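Local coordinates for protein transcriptional regulator (NtrC family) (Aquifex aeolicus, PDB 3DZD) that probably activates sigma54-dependent transcription, joining a response-regulator receiver domain to an AAA+ ATPase domain, captured here in the inactive state with ADP bound, at residues A[129-134]-A[140-145]; A[155-158]-A[164-167]; A[72-77]-A[113-118]. One frame throughout, in Å; residues are numbered along the deposited sequence.

Contact 1 of 3, residues A[129-134]-A[140-145]. With ADP (adenosine-5'-diphosphate), chain C.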
# COMPACT_ATOMS: atom_id res chain seq x y z
N ILE A 129 -11.42 0.53 -10.26
CA ILE A 129 -11.62 1.97 -10.38
C ILE A 129 -12.91 2.26 -11.13
O ILE A 129 -13.10 1.78 -12.25
CB ILE A 129 -10.45 2.65 -11.11
CG1 ILE A 129 -9.17 2.53 -10.29
CG2 ILE A 129 -10.75 4.11 -11.37
CD1 ILE A 129 -7.94 2.92 -11.07
N GLU A 130 -13.78 3.04 -10.52
CA GLU A 130 -15.05 3.40 -11.13
C GLU A 130 -14.89 4.64 -12.00
O GLU A 130 -14.47 5.70 -11.52
CB GLU A 130 -16.10 3.65 -10.05
CG GLU A 130 -16.23 2.53 -9.03
CD GLU A 130 -17.11 1.39 -9.50
OE1 GLU A 130 -17.76 1.53 -10.56
OE2 GLU A 130 -17.16 0.35 -8.81
N PHE A 131 -15.23 4.51 -13.27
CA PHE A 131 -15.17 5.63 -14.18
C PHE A 131 -16.48 5.70 -14.92
O PHE A 131 -16.63 5.14 -16.00
CB PHE A 131 -14.02 5.45 -15.16
CG PHE A 131 -13.80 6.63 -16.04
CD1 PHE A 131 -13.19 6.48 -17.28
CD2 PHE A 131 -14.20 7.89 -15.64
CE1 PHE A 131 -12.97 7.58 -18.10
CE2 PHE A 131 -14.00 8.99 -16.44
CZ PHE A 131 -13.39 8.84 -17.68
N VAL A 132 -17.45 6.38 -14.32
CA VAL A 132 -18.83 6.30 -14.79
C VAL A 132 -19.14 7.33 -15.88
O VAL A 132 -18.77 8.50 -15.75
CB VAL A 132 -19.82 6.44 -13.63
CG1 VAL A 132 -21.25 6.48 -14.15
CG2 VAL A 132 -19.62 5.29 -12.66
N GLY A 133 -19.81 6.88 -16.93
CA GLY A 133 -20.19 7.75 -18.02
C GLY A 133 -20.41 7.01 -19.33
O GLY A 133 -19.60 6.15 -19.71
N GLU A 134 -21.49 7.36 -20.02
CA GLU A 134 -21.81 6.76 -21.31
C GLU A 134 -21.93 7.79 -22.44
O GLU A 134 -22.18 7.42 -23.58
CB GLU A 134 -23.09 5.91 -21.21
CG GLU A 134 -22.97 4.70 -20.26
CD GLU A 134 -21.90 3.71 -20.68
OE1 GLU A 134 -21.80 3.38 -21.88
OE2 GLU A 134 -21.14 3.25 -19.79
N GLU A 140 -15.35 7.81 -25.83
CA GLU A 140 -14.18 8.05 -26.67
C GLU A 140 -12.89 8.06 -25.84
O GLU A 140 -11.90 7.45 -26.22
CB GLU A 140 -14.37 9.37 -27.42
CG GLU A 140 -13.30 9.72 -28.43
CD GLU A 140 -13.54 11.08 -29.08
OE1 GLU A 140 -14.13 11.97 -28.41
OE2 GLU A 140 -13.14 11.27 -30.26
N ILE A 141 -12.93 8.75 -24.70
CA ILE A 141 -11.81 8.76 -23.74
C ILE A 141 -11.53 7.34 -23.24
O ILE A 141 -10.37 6.90 -23.18
CB ILE A 141 -12.10 9.73 -22.55
CG1 ILE A 141 -12.05 11.19 -23.02
CG2 ILE A 141 -11.13 9.50 -21.39
CD1 ILE A 141 -12.67 12.18 -22.06
N LYS A 142 -12.58 6.60 -22.89
CA LYS A 142 -12.42 5.24 -22.38
C LYS A 142 -11.73 4.30 -23.37
O LYS A 142 -11.00 3.40 -22.95
CB LYS A 142 -13.76 4.66 -21.94
CG LYS A 142 -14.31 5.28 -20.67
CD LYS A 142 -15.61 4.63 -20.25
CE LYS A 142 -16.04 5.11 -18.88
NZ LYS A 142 -17.49 4.84 -18.63
N ARG A 143 -11.96 4.51 -24.66
CA ARG A 143 -11.29 3.73 -25.70
C ARG A 143 -9.86 4.19 -25.92
O ARG A 143 -9.00 3.42 -26.35
CB ARG A 143 -12.06 3.81 -27.03
CG ARG A 143 -13.31 2.96 -27.09
CD ARG A 143 -13.98 3.01 -28.46
NE ARG A 143 -14.89 4.15 -28.61
CZ ARG A 143 -14.59 5.25 -29.30
NH1 ARG A 143 -13.40 5.34 -29.89
NH2 ARG A 143 -15.46 6.24 -29.38
N LEU A 144 -9.60 5.46 -25.64
CA LEU A 144 -8.30 6.05 -25.89
C LEU A 144 -7.28 5.64 -24.83
O LEU A 144 -6.11 5.39 -25.13
CB LEU A 144 -8.43 7.57 -25.95
CG LEU A 144 -7.14 8.38 -26.01
CD1 LEU A 144 -6.45 8.20 -27.38
CD2 LEU A 144 -7.42 9.85 -25.71
N ILE A 145 -7.74 5.56 -23.59
CA ILE A 145 -6.88 5.31 -22.44
C ILE A 145 -5.97 4.10 -22.57
O ILE A 145 -4.77 4.18 -22.27
CB ILE A 145 -7.73 5.15 -21.14
CG1 ILE A 145 -8.27 6.51 -20.68
CG2 ILE A 145 -6.91 4.53 -20.05
CD1 ILE A 145 -9.03 6.41 -19.40
PB ADP C . -10.17 16.38 -10.56
O1B ADP C . -9.10 15.32 -10.37
O2B ADP C . -9.87 17.70 -9.89
O3B ADP C . -10.60 16.57 -11.98
PA ADP C . -11.66 14.54 -8.89
O1A ADP C . -11.80 13.29 -9.73
O2A ADP C . -10.57 14.55 -7.84
O3A ADP C . -11.53 15.82 -9.87
O5' ADP C . -13.06 14.81 -8.14
C5' ADP C . -14.21 14.04 -8.45
C4' ADP C . -14.69 13.22 -7.27
O4' ADP C . -15.74 12.40 -7.77
C3' ADP C . -13.63 12.24 -6.84
O3' ADP C . -13.94 11.77 -5.52
C2' ADP C . -13.77 11.06 -7.75
O2' ADP C . -13.58 9.89 -6.95
C1' ADP C . -15.22 11.12 -8.18
N9 ADP C . -15.36 11.01 -9.65
C8 ADP C . -14.98 11.94 -10.55
N7 ADP C . -15.27 11.57 -11.81
C5 ADP C . -15.87 10.37 -11.73
C6 ADP C . -16.43 9.40 -12.70
N6 ADP C . -16.40 9.67 -14.04
N1 ADP C . -16.96 8.27 -12.22
C2 ADP C . -16.99 8.01 -10.89
N3 ADP C . -16.50 8.83 -9.95
C4 ADP C . -15.93 10.01 -10.31
O HOH W 1 -18.51 2.47 -19.89

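Contact 2 of 3, residues A[155-158]-A[164-167]. With ADP (adenosine-5'-diphosphate), chain C.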
# COMPACT_ATOMS: atom_id res chain seq x y z
N VAL A 155 1.57 12.22 -20.47
CA VAL A 155 0.21 12.56 -20.85
C VAL A 155 -0.23 13.79 -20.08
O VAL A 155 -0.04 13.87 -18.88
CB VAL A 155 -0.77 11.41 -20.54
CG1 VAL A 155 -2.18 11.78 -20.96
CG2 VAL A 155 -0.33 10.14 -21.26
N LEU A 156 -0.80 14.75 -20.79
CA LEU A 156 -1.37 15.93 -20.18
C LEU A 156 -2.89 15.82 -20.24
O LEU A 156 -3.47 15.69 -21.31
CB LEU A 156 -0.91 17.20 -20.90
CG LEU A 156 -1.56 18.51 -20.41
CD1 LEU A 156 -1.06 18.87 -19.01
CD2 LEU A 156 -1.32 19.66 -21.38
N ILE A 157 -3.53 15.87 -19.08
CA ILE A 157 -4.98 15.81 -18.99
C ILE A 157 -5.54 17.20 -18.71
O ILE A 157 -5.31 17.75 -17.64
CB ILE A 157 -5.43 14.85 -17.88
CG1 ILE A 157 -4.77 13.48 -18.06
CG2 ILE A 157 -6.94 14.72 -17.85
CD1 ILE A 157 -5.02 12.52 -16.93
N THR A 158 -6.27 17.76 -19.67
CA THR A 158 -6.90 19.07 -19.50
C THR A 158 -8.38 18.93 -19.14
O THR A 158 -9.08 18.05 -19.63
CB THR A 158 -6.77 19.97 -20.76
OG1 THR A 158 -5.39 20.11 -21.10
CG2 THR A 158 -7.36 21.37 -20.50
N GLY A 164 -12.60 14.55 -12.91
CA GLY A 164 -12.15 13.17 -12.88
C GLY A 164 -10.77 12.95 -13.45
O GLY A 164 -10.43 11.84 -13.84
N LYS A 165 -9.96 14.00 -13.49
CA LYS A 165 -8.63 13.91 -14.06
C LYS A 165 -7.74 12.87 -13.36
O LYS A 165 -6.96 12.19 -14.01
CB LYS A 165 -7.97 15.29 -14.08
CG LYS A 165 -8.61 16.25 -15.08
CD LYS A 165 -8.04 17.66 -14.96
CE LYS A 165 -8.49 18.31 -13.67
NZ LYS A 165 -7.77 19.58 -13.44
N GLU A 166 -7.88 12.74 -12.04
CA GLU A 166 -7.10 11.75 -11.31
C GLU A 166 -7.55 10.32 -11.62
O GLU A 166 -6.72 9.41 -11.73
CB GLU A 166 -7.12 12.01 -9.80
CG GLU A 166 -6.55 10.84 -9.00
CD GLU A 166 -6.33 11.14 -7.52
OE1 GLU A 166 -5.93 12.28 -7.17
OE2 GLU A 166 -6.52 10.21 -6.71
N ILE A 167 -8.85 10.12 -11.75
CA ILE A 167 -9.35 8.80 -12.12
C ILE A 167 -8.74 8.34 -13.43
O ILE A 167 -8.32 7.19 -13.56
CB ILE A 167 -10.86 8.77 -12.29
CG1 ILE A 167 -11.56 8.99 -10.94
CG2 ILE A 167 -11.28 7.46 -12.90
CD1 ILE A 167 -13.06 8.76 -10.99
PB ADP C . -10.17 16.38 -10.56
O1B ADP C . -9.10 15.32 -10.37
O2B ADP C . -9.87 17.70 -9.89
O3B ADP C . -10.60 16.57 -11.98
PA ADP C . -11.66 14.54 -8.89
O1A ADP C . -11.80 13.29 -9.73
O2A ADP C . -10.57 14.55 -7.84
O3A ADP C . -11.53 15.82 -9.87
O5' ADP C . -13.06 14.81 -8.14
C5' ADP C . -14.21 14.04 -8.45
C4' ADP C . -14.69 13.22 -7.27
O4' ADP C . -15.74 12.40 -7.77
C3' ADP C . -13.63 12.24 -6.84
O3' ADP C . -13.94 11.77 -5.52
C2' ADP C . -13.77 11.06 -7.75
O2' ADP C . -13.58 9.89 -6.95
C1' ADP C . -15.22 11.12 -8.18
N9 ADP C . -15.36 11.01 -9.65
C8 ADP C . -14.98 11.94 -10.55
N7 ADP C . -15.27 11.57 -11.81
C5 ADP C . -15.87 10.37 -11.73
C6 ADP C . -16.43 9.40 -12.70
N6 ADP C . -16.40 9.67 -14.04
N1 ADP C . -16.96 8.27 -12.22
C2 ADP C . -16.99 8.01 -10.89
N3 ADP C . -16.50 8.83 -9.95
C4 ADP C . -15.93 10.01 -10.31

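Contact 3 of 3, residues A[72-77]-A[113-118]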
# COMPACT_ATOMS: atom_id res chain seq x y z
N ASP A 72 0.09 -20.02 -2.01
CA ASP A 72 0.75 -18.98 -1.23
C ASP A 72 2.02 -19.48 -0.56
O ASP A 72 2.82 -18.69 -0.06
CB ASP A 72 -0.22 -18.41 -0.19
CG ASP A 72 -1.37 -17.65 -0.83
OD1 ASP A 72 -1.12 -16.65 -1.53
OD2 ASP A 72 -2.53 -18.05 -0.60
N SER A 73 2.22 -20.80 -0.52
CA SER A 73 3.44 -21.34 0.07
C SER A 73 4.68 -20.90 -0.71
O SER A 73 4.70 -20.94 -1.94
CB SER A 73 3.39 -22.86 0.13
OG SER A 73 2.54 -23.29 1.17
N VAL A 74 5.70 -20.47 0.03
CA VAL A 74 7.00 -20.14 -0.53
C VAL A 74 7.89 -21.36 -0.38
O VAL A 74 8.00 -21.92 0.71
CB VAL A 74 7.61 -18.93 0.21
CG1 VAL A 74 9.03 -18.64 -0.28
CG2 VAL A 74 6.72 -17.70 0.06
N VAL A 75 8.52 -21.78 -1.47
CA VAL A 75 9.28 -23.02 -1.47
C VAL A 75 10.78 -22.81 -1.55
O VAL A 75 11.27 -22.03 -2.36
CB VAL A 75 8.85 -23.94 -2.63
CG1 VAL A 75 9.60 -25.26 -2.56
CG2 VAL A 75 7.35 -24.17 -2.59
N ILE A 76 11.50 -23.51 -0.69
CA ILE A 76 12.95 -23.57 -0.75
C ILE A 76 13.34 -25.01 -1.06
O ILE A 76 12.95 -25.93 -0.34
CB ILE A 76 13.57 -23.19 0.60
CG1 ILE A 76 13.06 -21.82 1.05
CG2 ILE A 76 15.08 -23.24 0.50
CD1 ILE A 76 13.17 -21.59 2.55
N VAL A 77 14.09 -25.22 -2.13
CA VAL A 77 14.52 -26.57 -2.44
C VAL A 77 15.91 -26.86 -1.89
O VAL A 77 16.74 -25.97 -1.76
CB VAL A 77 14.44 -26.89 -3.95
CG1 VAL A 77 12.98 -26.99 -4.39
CG2 VAL A 77 15.18 -25.85 -4.77
N LYS A 113 14.49 -16.96 6.93
CA LYS A 113 14.07 -15.60 7.24
C LYS A 113 13.55 -14.91 6.00
O LYS A 113 12.47 -14.31 6.02
CB LYS A 113 15.23 -14.81 7.82
CG LYS A 113 14.81 -13.43 8.30
CD LYS A 113 16.01 -12.54 8.54
CE LYS A 113 15.56 -11.10 8.77
NZ LYS A 113 16.51 -10.09 8.23
N HIS A 114 14.32 -14.99 4.91
CA HIS A 114 13.91 -14.38 3.65
C HIS A 114 12.69 -15.06 3.04
O HIS A 114 11.85 -14.39 2.43
CB HIS A 114 15.06 -14.32 2.65
CG HIS A 114 16.22 -13.51 3.11
ND1 HIS A 114 17.52 -13.78 2.75
CD2 HIS A 114 16.28 -12.44 3.94
CE1 HIS A 114 18.33 -12.91 3.32
NE2 HIS A 114 17.60 -12.08 4.05
N ALA A 115 12.58 -16.37 3.20
CA ALA A 115 11.37 -17.07 2.75
C ALA A 115 10.11 -16.49 3.42
O ALA A 115 9.10 -16.28 2.77
CB ALA A 115 11.47 -18.56 3.00
N PHE A 116 10.19 -16.22 4.72
CA PHE A 116 9.03 -15.68 5.41
C PHE A 116 8.74 -14.24 4.99
O PHE A 116 7.58 -13.85 4.89
CB PHE A 116 9.15 -15.80 6.94
CG PHE A 116 8.65 -17.12 7.48
CD1 PHE A 116 7.30 -17.38 7.56
CD2 PHE A 116 9.55 -18.10 7.90
CE1 PHE A 116 6.84 -18.61 8.05
CE2 PHE A 116 9.11 -19.32 8.40
CZ PHE A 116 7.76 -19.58 8.47
N GLU A 117 9.77 -13.44 4.75
CA GLU A 117 9.47 -12.08 4.32
C GLU A 117 9.00 -12.05 2.87
O GLU A 117 8.35 -11.10 2.44
CB GLU A 117 10.63 -11.11 4.59
CG GLU A 117 11.95 -11.44 3.92
CD GLU A 117 13.08 -10.52 4.39
OE1 GLU A 117 13.54 -10.69 5.55
OE2 GLU A 117 13.50 -9.65 3.61
N GLU A 118 9.29 -13.10 2.12
CA GLU A 118 8.74 -13.22 0.78
C GLU A 118 7.26 -13.57 0.91
O GLU A 118 6.42 -13.10 0.14
CB GLU A 118 9.47 -14.31 -0.00
CG GLU A 118 8.74 -14.77 -1.24
CD GLU A 118 8.90 -13.81 -2.40
OE1 GLU A 118 9.72 -12.87 -2.27
OE2 GLU A 118 8.22 -14.01 -3.43

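Contact 1 of 3, residues A[129-134]-A[140-145]
Phe-131 and Lys-142 hold this contact together, tying the adenine-binding loop of the AAA+ ATPase domain back onto helix 136-149. The tight part is apolar. With CG anti to the backbone N (chi1 -174°), the ring of Phe-131 slants across the lysine's aliphatic chain: CD1 lies 3.5 Å from Lys-142 CE, and CE1 comes within 3.7 Å of Lys-142 CG. CE1 also reaches CG2 of Ile-141 and CD1 of Ile-145, one helical turn apart, while Leu-171 of helix 165-176 adds a further apolar neighbour to the ring.

Beyond CG the lysine runs extended past the ring to the loop backbone. There Lys-142 NZ donates to Gly-133 O at 2.7 Å, on a lone pair in the carbonyl plane, and makes a weak bond to Phe-131 O. One ammonium thus grips the carbonyls flanking Val-132, the residue that reads the base: Val-132 N donates to ADP N1 (2.9 Å, nearly straight at 171°), and ADP N6 donates back to Val-132 O. A methionine in place of Lys-142 would probably leave both carbonyls without their shared donor and let this turn of the loop shift.

The solvent side is looser. Glu-134, an exposed residue, holds OE2 4.1 Å from Lys-142 NZ, too far for a salt bridge, and a water fills in by accepting from NZ and donating to OE2. Back on the packed side, the far edge of the phenylalanine meets the nucleotide, with Phe-131 CD2 3.3 Å from ADP N6.

Contact 2 of 3, residues A[155-158]-A[164-167]
Lys-165, the lysine of the P-loop (Walker A motif), lays its aliphatic chain against Ile-157 but does not bring its ammonium onto the beta-phosphate: Lys-165 NZ stands 4.4 Å from ADP O3B and makes a weak hydrogen bond to Gly-159 O instead. The contact joins strand 155-158 of the parallel sheet to the first turn of helix 165-176, the two elements that the P-loop connects.

Across it the two side chains slide past each other in opposite directions. Ile-157 CG2 packs on Lys-165 CG at 3.6 Å, and Ile-157 CD1 reaches the backbone Lys-165 O. A bend at chi3 (-70°) then turns the rest of the lysine, leaving CE beside the phosphate, 3.2 Å from ADP O3B. Leu-298 also packs on both residues.

Backbone N-H groups at the helix start bind the phosphate. Lys-165 N donates to ADP O3B at 3.0 Å, while Gly-164 N and Glu-166 N add weak bonds to ADP O3B and O1B. Gly-164 sits at the N-cap, where a CB would run into the preceding carbonyl and into the base at N7. Glu-166 occupies the place of the serine or threonine of the common Walker A pattern; its OE2 forms a salt bridge with Arg-170. At the adenine end of the nucleotide, Ile-167 CD1 presses against the base, 3.2 Å from ADP C4.

Contact 3 of 3, residues A[72-77]-A[113-118]
Strand 74-77 and helix 113-118 run roughly antiparallel at 155°, their axes 8.6 Å apart at closest, with Val-74 and Ala-115 nearest across the gap. This is the CheY-like receiver fold, its last helix, 105-119, lying against an inner strand of the parallel sheet.

The small side chain of Ala-115 is consistent with this close approach. Its CB takes the end of Ile-76, with CD1 at 3.5 Å, and on another side CG1 of Val-74. One turn along the helix, Glu-118 lays its CG against Val-74 CG2 at 3.8 Å. A bend at chi2 (79°) turns its carboxylate aside from the valine, and Glu-118 OE1 makes a salt bridge with Lys-121 of the second subunit. Ala-115 and Ile-76 are also backed by Val-47 of the neighbouring strand, while Tyr-96 packs on Val-74 and Glu-118. On the same helix, the ring of His-114 meets that of Tyr-96 of the second subunit.

Strand and helix therefore meet mainly through methyl and methylene groups, with the carbonyl O of Ala-115 also against Val-74, held by close fit rather than by directed bonds, while Glu-118 and His-114 turn their polar and aromatic ends to the second subunit.

From the N terminus, contact 3 comes first: it brings strand 74-79 and helix 105-119 of the receiver domain together, closing a span of 35 residues that includes helix 85-93 and strand 97-100. The chain then passes on to the ATPase domain, where contact 1 closes five residues at the start of helix 136-149 and contact 2 closes five P-loop residues between its segments. The three follow in series, with no nesting or crossing. Contacts 1 and 2 share ADP and touch directly, Ile-167 packing on Ile-129, Glu-130 and Phe-131. Contact 3 stands apart, its centre about 40 Å from the centre of either.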